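Local atomic coordinates of CurF (Lyngbya majuscula, PDB entry 5DP2), a protein that binds NADP and, as an unusual enoyl reductase domain of a polyketide synthase, forms the cyclopropane ring in the curacin A pathway. Residues Y253-R258 and V274-F279. Numbering follows the deposited sequence. Where two conformers were deposited one is given.
Sequences YIEIGR and VKYFPF. With NAP (NADP nicotinamide-adenine-dinucleotide phosphate), chain B.
Tyr253 and Tyr276 lie side by side on one face of parallel strands 253-255 and 275-278, an instance of side chains alternating between sheet faces. The strands are the edge pair of a Rossmann-type sheet, linked by a right-handed beta-alpha-beta crossover through helix 264-270. CE1 of Tyr276 sits over a face of the Tyr253 ring, 3.5 Å from its CE2, with the planes inclined at 34°. Just before strand 275-278, Val274 CG1 meets Tyr253 CB, while Pro278 CD sits over the centre of one face of the Tyr276 ring. The Tyr253 hydroxyl bonds the anti lone pair of Glu255 OE1 (2.6 Å), whose second partner is Asn232; a water joins both tyrosine hydroxyls, that of Tyr276 also reaching Trp262 O. An alanine replacing Tyr253 would probably open a gap beside the Tyr276 ring and deprive Glu255 of a hydroxyl partner.

On the other face Phe279 is the bump: although CB points away, chi1 of 62° sets CG between backbone N and carbonyl carbon and swings the ring back, its CE1-CZ rim abutting the CG2 methyls of Ile254 (at the edge by CE1, 3.6 Å) and Ile256. Four backbone hydrogen bonds join the segments, ending with Phe279 N to Glu255 O (3.3 Å). Just past the strands, Ile256 O and Phe279 O both accept from NADP N7N (2.9 and 2.8 Å), which would restrain carboxamide rotation and probably help orient the nicotinamide.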
ATOM      1  N   TYR A 253      12.201  13.850   4.268  1.00  5.61           N
ATOM      2  CA  TYR A 253      10.992  13.482   5.003  1.00  5.62           C
ATOM      3  C   TYR A 253       9.942  13.015   4.014  1.00  5.05           C
ATOM      4  O   TYR A 253       9.375  13.842   3.296  1.00  5.94           O
ATOM      5  CB  TYR A 253      10.539  14.703   5.829  1.00  6.10           C
ATOM      6  CG  TYR A 253       9.216  14.638   6.511  1.00  6.09           C
ATOM      7  CD1 TYR A 253       8.556  13.458   6.771  1.00  7.17           C
ATOM      8  CD2 TYR A 253       8.559  15.840   6.840  1.00  7.00           C
ATOM      9  CE1 TYR A 253       7.261  13.448   7.302  1.00  6.75           C
ATOM     10  CE2 TYR A 253       7.283  15.845   7.363  1.00  7.51           C
ATOM     11  CZ  TYR A 253       6.633  14.652   7.581  1.00  7.40           C
ATOM     12  OH  TYR A 253       5.332  14.669   8.019  1.00  7.71           O
ATOM     13  N   ILE A 254       9.718  11.706   3.984  1.00  5.03           N
ATOM     14  CA  ILE A 254       8.693  11.096   3.144  1.00  5.37           C
ATOM     15  C   ILE A 254       7.435  10.955   3.984  1.00  5.58           C
ATOM     16  O   ILE A 254       7.449  10.340   5.056  1.00  6.73           O
ATOM     17  CB  ILE A 254       9.117   9.713   2.641  1.00  6.09           C
ATOM     18  CG1 ILE A 254      10.490   9.723   1.949  1.00  7.91           C
ATOM     19  CG2 ILE A 254       8.044   9.156   1.732  1.00  9.01           C
ATOM     20  CD1 ILE A 254      11.074   8.331   1.898  1.00  8.16           C
ATOM     21  N   GLU A 255       6.317  11.520   3.486  1.00  5.61           N
ATOM     22  CA  GLU A 255       5.048  11.461   4.211  1.00  5.55           C
ATOM     23  C   GLU A 255       4.000  10.794   3.330  1.00  5.55           C
ATOM     24  O   GLU A 255       3.642  11.353   2.254  1.00  6.19           O
ATOM     25  CB  GLU A 255       4.591  12.856   4.650  1.00  6.36           C
ATOM     26  CG  GLU A 255       3.302  12.845   5.481  1.00  7.07           C
ATOM     27  CD  GLU A 255       3.424  11.975   6.733  1.00  6.97           C
ATOM     28  OE1 GLU A 255       4.169  12.402   7.653  1.00  7.58           O
ATOM     29  OE2 GLU A 255       2.821  10.888   6.800  1.00  8.28           O
ATOM     30  N   ILE A 256       3.518   9.642   3.778  1.00  5.74           N
ATOM     31  CA  ILE A 256       2.447   8.953   3.067  1.00  6.22           C
ATOM     32  C   ILE A 256       1.115   9.051   3.805  1.00  6.04           C
ATOM     33  O   ILE A 256       0.092   8.649   3.251  1.00  7.02           O
ATOM     34  CB  ILE A 256       2.794   7.492   2.712  1.00  6.92           C
ATOM     35  CG1 ILE A 256       2.859   6.569   3.931  1.00  6.25           C
ATOM     36  CG2 ILE A 256       4.096   7.449   1.904  1.00  9.09           C
ATOM     37  CD1 ILE A 256       3.016   5.096   3.599  1.00  7.53           C
ATOM     38  N   GLY A 257       1.093   9.568   5.032  1.00  6.76           N
ATOM     39  CA  GLY A 257      -0.196   9.839   5.644  1.00  7.52           C
ATOM     40  C   GLY A 257      -0.866  10.981   4.881  1.00  8.62           C
ATOM     41  O   GLY A 257      -0.181  11.825   4.302  1.00  9.38           O
ATOM     42  N   ARG A 258      -2.186  10.975   4.856  1.00 11.78           N
ATOM     43  CA  ARG A 258      -2.894  12.014   4.128  1.00 13.21           C
ATOM     44  C   ARG A 258      -3.771  12.870   5.022  1.00 16.46           C
ATOM     45  O   ARG A 258      -4.316  13.853   4.555  1.00 27.86           O
ATOM     46  CB  ARG A 258      -3.647  11.428   2.908  1.00 14.07           C
ATOM     47  CG  ARG A 258      -2.752  10.689   1.915  1.00 13.59           C
ATOM     48  CD  ARG A 258      -1.700  11.568   1.288  1.00 12.08           C
ATOM     49  NE  ARG A 258      -2.281  12.605   0.436  1.00 11.76           N
ATOM     50  CZ  ARG A 258      -1.600  13.563  -0.183  1.00 11.31           C
ATOM     51  NH1 ARG A 258      -0.295  13.727   0.030  1.00 12.33           N
ATOM     52  NH2 ARG A 258      -2.243  14.384  -0.995  1.00 14.66           N
ATOM     53  N   VAL A 274      15.451  20.753   5.080  1.00  7.33           N
ATOM     54  CA  VAL A 274      14.849  19.432   4.846  1.00  7.97           C
ATOM     55  C   VAL A 274      14.177  19.378   3.480  1.00  7.13           C
ATOM     56  O   VAL A 274      13.609  20.375   2.996  1.00  8.19           O
ATOM     57  CB  VAL A 274      13.838  19.126   6.015  1.00  9.84           C
ATOM     58  CG1 VAL A 274      12.749  18.089   5.674  1.00  8.99           C
ATOM     59  CG2 VAL A 274      14.668  18.798   7.270  1.00  9.66           C
ATOM     60  N   LYS A 275      14.236  18.205   2.859  1.00  6.44           N
ATOM     61  CA  LYS A 275      13.541  17.941   1.625  0.58  6.82           C
ATOM     62  C   LYS A 275      12.265  17.167   1.974  1.00  6.21           C
ATOM     63  O   LYS A 275      12.331  16.083   2.527  1.00  8.60           O
ATOM     64  CB  LYS A 275      14.468  17.177   0.678  0.58  8.97           C
ATOM     65  CG  LYS A 275      15.885  17.793   0.548  0.58 10.45           C
ATOM     66  CD  LYS A 275      15.836  19.237   0.053  0.58 12.88           C
ATOM     67  CE  LYS A 275      17.195  19.870  -0.259  0.58 14.35           C
ATOM     68  NZ  LYS A 275      18.002  20.202   0.946  0.58 16.53           N
ATOM     69  N   TYR A 276      11.114  17.720   1.623  1.00  6.62           N
ATOM     70  CA  TYR A 276       9.809  17.183   2.029  1.00  5.89           C
ATOM     71  C   TYR A 276       9.105  16.556   0.828  1.00  5.84           C
ATOM     72  O   TYR A 276       8.946  17.205  -0.214  1.00  7.05           O
ATOM     73  CB  TYR A 276       8.978  18.325   2.610  1.00  6.74           C
ATOM     74  CG  TYR A 276       7.571  17.963   3.052  1.00  6.26           C
ATOM     75  CD1 TYR A 276       7.295  16.819   3.778  1.00  6.29           C
ATOM     76  CD2 TYR A 276       6.517  18.801   2.731  1.00  6.65           C
ATOM     77  CE1 TYR A 276       6.005  16.548   4.209  1.00  6.16           C
ATOM     78  CE2 TYR A 276       5.223  18.538   3.147  1.00  6.35           C
ATOM     79  CZ  TYR A 276       4.972  17.411   3.899  1.00  6.06           C
ATOM     80  OH  TYR A 276       3.709  17.111   4.357  1.00  7.18           O
ATOM     81  N   PHE A 277       8.679  15.299   1.009  1.00  5.20           N
ATOM     82  CA  PHE A 277       8.100  14.483  -0.037  1.00  5.59           C
ATOM     83  C   PHE A 277       6.764  13.853   0.401  1.00  5.49           C
ATOM     84  O   PHE A 277       6.680  12.666   0.676  1.00  5.93           O
ATOM     85  CB  PHE A 277       9.064  13.386  -0.472  1.00  6.67           C
ATOM     86  CG  PHE A 277      10.329  13.899  -1.071  1.00  7.48           C
ATOM     87  CD1 PHE A 277      10.311  14.502  -2.309  1.00  9.04           C
ATOM     88  CD2 PHE A 277      11.556  13.749  -0.412  1.00  9.42           C
ATOM     89  CE1 PHE A 277      11.488  14.959  -2.902  1.00 10.41           C
ATOM     90  CE2 PHE A 277      12.732  14.181  -0.992  1.00 10.59           C
ATOM     91  CZ  PHE A 277      12.689  14.814  -2.216  1.00 11.13           C
ATOM     92  N   PRO A 278       5.680  14.666   0.420  1.00  5.38           N
ATOM     93  CA  PRO A 278       4.351  14.099   0.575  1.00  5.57           C
ATOM     94  C   PRO A 278       3.849  13.594  -0.776  1.00  5.68           C
ATOM     95  O   PRO A 278       4.089  14.248  -1.814  1.00  7.00           O
ATOM     96  CB  PRO A 278       3.522  15.318   1.018  1.00  6.26           C
ATOM     97  CG  PRO A 278       4.163  16.491   0.319  1.00  6.38           C
ATOM     98  CD  PRO A 278       5.656  16.127   0.275  1.00  6.12           C
ATOM     99  N   PHE A 279       3.130  12.476  -0.796  1.00  5.62           N
ATOM    100  CA  PHE A 279       2.546  12.031  -2.051  1.00  5.86           C
ATOM    101  C   PHE A 279       1.392  11.096  -1.778  1.00  6.05           C
ATOM    102  O   PHE A 279       1.264  10.538  -0.682  1.00  6.58           O
ATOM    103  CB  PHE A 279       3.574  11.351  -2.986  1.00  6.46           C
ATOM    104  CG  PHE A 279       4.199  10.082  -2.433  1.00  5.88           C
ATOM    105  CD1 PHE A 279       5.328  10.124  -1.644  1.00  7.21           C
ATOM    106  CD2 PHE A 279       3.675   8.838  -2.726  1.00  6.85           C
ATOM    107  CE1 PHE A 279       5.912   8.954  -1.182  1.00  8.00           C
ATOM    108  CE2 PHE A 279       4.245   7.677  -2.230  1.00  7.30           C
ATOM    109  CZ  PHE A 279       5.376   7.736  -1.464  1.00  6.76           C
TER
HETATM  110  PA  NAP B 401      -0.718  -0.798   7.688  0.91  5.73           P
HETATM  111  O1A NAP B 401      -0.666  -2.273   7.482  0.91  5.89           O
HETATM  112  O2A NAP B 401       0.550  -0.037   7.822  0.91  7.21           O
HETATM  113  O5B NAP B 401      -1.670  -0.539   8.945  0.91  6.09           O
HETATM  114  C5B NAP B 401      -1.678   0.725   9.623  0.91  6.88           C
HETATM  115  C4B NAP B 401      -0.467   0.927  10.508  0.91  6.87           C
HETATM  116  O4B NAP B 401      -0.663   2.099  11.263  0.91  8.01           O
HETATM  117  C3B NAP B 401      -0.206  -0.201  11.463  0.91  7.47           C
HETATM  118  O3B NAP B 401       1.050  -0.792  11.120  0.91  8.85           O
HETATM  119  C2B NAP B 401      -0.171   0.445  12.861  0.91  6.26           C
HETATM  120  O2B NAP B 401       0.897   0.123  13.706  0.91  6.50           O
HETATM  121  C1B NAP B 401      -0.030   1.922  12.547  0.91  6.89           C
HETATM  122  N9A NAP B 401      -0.739   2.806  13.462  0.91  7.20           N
HETATM  123  C8A NAP B 401      -2.062   3.184  13.389  0.91  9.94           C
HETATM  124  N7A NAP B 401      -2.374   4.022  14.405  0.91 11.23           N
HETATM  125  C5A NAP B 401      -1.250   4.187  15.116  0.91  8.87           C
HETATM  126  C6A NAP B 401      -0.897   4.933  16.280  0.91 10.50           C
HETATM  127  N6A NAP B 401      -1.825   5.690  16.901  0.91 14.12           N
HETATM  128  N1A NAP B 401       0.353   4.866  16.720  0.91 10.48           N
HETATM  129  C2A NAP B 401       1.247   4.106  16.078  0.91  8.65           C
HETATM  130  N3A NAP B 401       1.038   3.369  14.984  0.91  6.87           N
HETATM  131  C4A NAP B 401      -0.203   3.400  14.525  0.91  6.92           C
HETATM  132  O3  NAP B 401      -1.584  -0.118   6.514  0.91  5.81           O
HETATM  133  PN  NAP B 401      -1.171   0.214   5.003  0.91  5.26           P
HETATM  134  O1N NAP B 401      -2.347  -0.078   4.155  0.91  5.57           O
HETATM  135  O2N NAP B 401       0.145  -0.422   4.662  0.91  6.92           O
HETATM  136  O5D NAP B 401      -1.024   1.771   5.069  0.91  7.01           O
HETATM  137  C5D NAP B 401       0.048   2.339   5.857  0.91  8.65           C
HETATM  138  C4D NAP B 401      -0.227   3.844   6.101  0.91  8.42           C
HETATM  139  O4D NAP B 401       0.159   4.543   4.946  0.91  9.49           O
HETATM  140  C3D NAP B 401      -1.702   4.200   6.321  0.91  9.11           C
HETATM  141  O3D NAP B 401      -1.754   5.378   7.137  0.91 12.73           O
HETATM  142  C2D NAP B 401      -2.202   4.457   4.922  0.91  9.79           C
HETATM  143  O2D NAP B 401      -3.338   5.327   4.944  0.91 14.82           O
HETATM  144  C1D NAP B 401      -0.994   5.081   4.274  0.91  8.87           C
HETATM  145  N1N NAP B 401      -0.712   4.851   2.841  0.91  8.67           N
HETATM  146  C2N NAP B 401      -0.527   5.910   2.020  0.91  8.23           C
HETATM  147  C3N NAP B 401      -0.244   5.762   0.665  0.91  8.37           C
HETATM  148  C7N NAP B 401      -0.047   6.964  -0.193  0.91  8.67           C
HETATM  149  O7N NAP B 401      -0.010   6.745  -1.385  0.91 11.10           O
HETATM  150  N7N NAP B 401       0.086   8.183   0.394  0.91  9.26           N
HETATM  151  C4N NAP B 401      -0.145   4.472   0.133  0.91  9.36           C
HETATM  152  C5N NAP B 401      -0.336   3.400   0.995  0.91  9.48           C
HETATM  153  C6N NAP B 401      -0.616   3.602   2.352  0.91  9.50           C
HETATM  154  P2B NAP B 401       1.038  -1.260  14.496  0.91  6.51           P
HETATM  155  O1X NAP B 401       1.285  -2.336  13.447  0.91  6.19           O
HETATM  156  O2X NAP B 401       2.224  -1.009  15.383  0.91  6.96           O
HETATM  157  O3X NAP B 401      -0.259  -1.477  15.238  0.91  7.91           O
HETATM  158  O   HOH W   1       3.409  16.568   7.076  1.00  8.78           O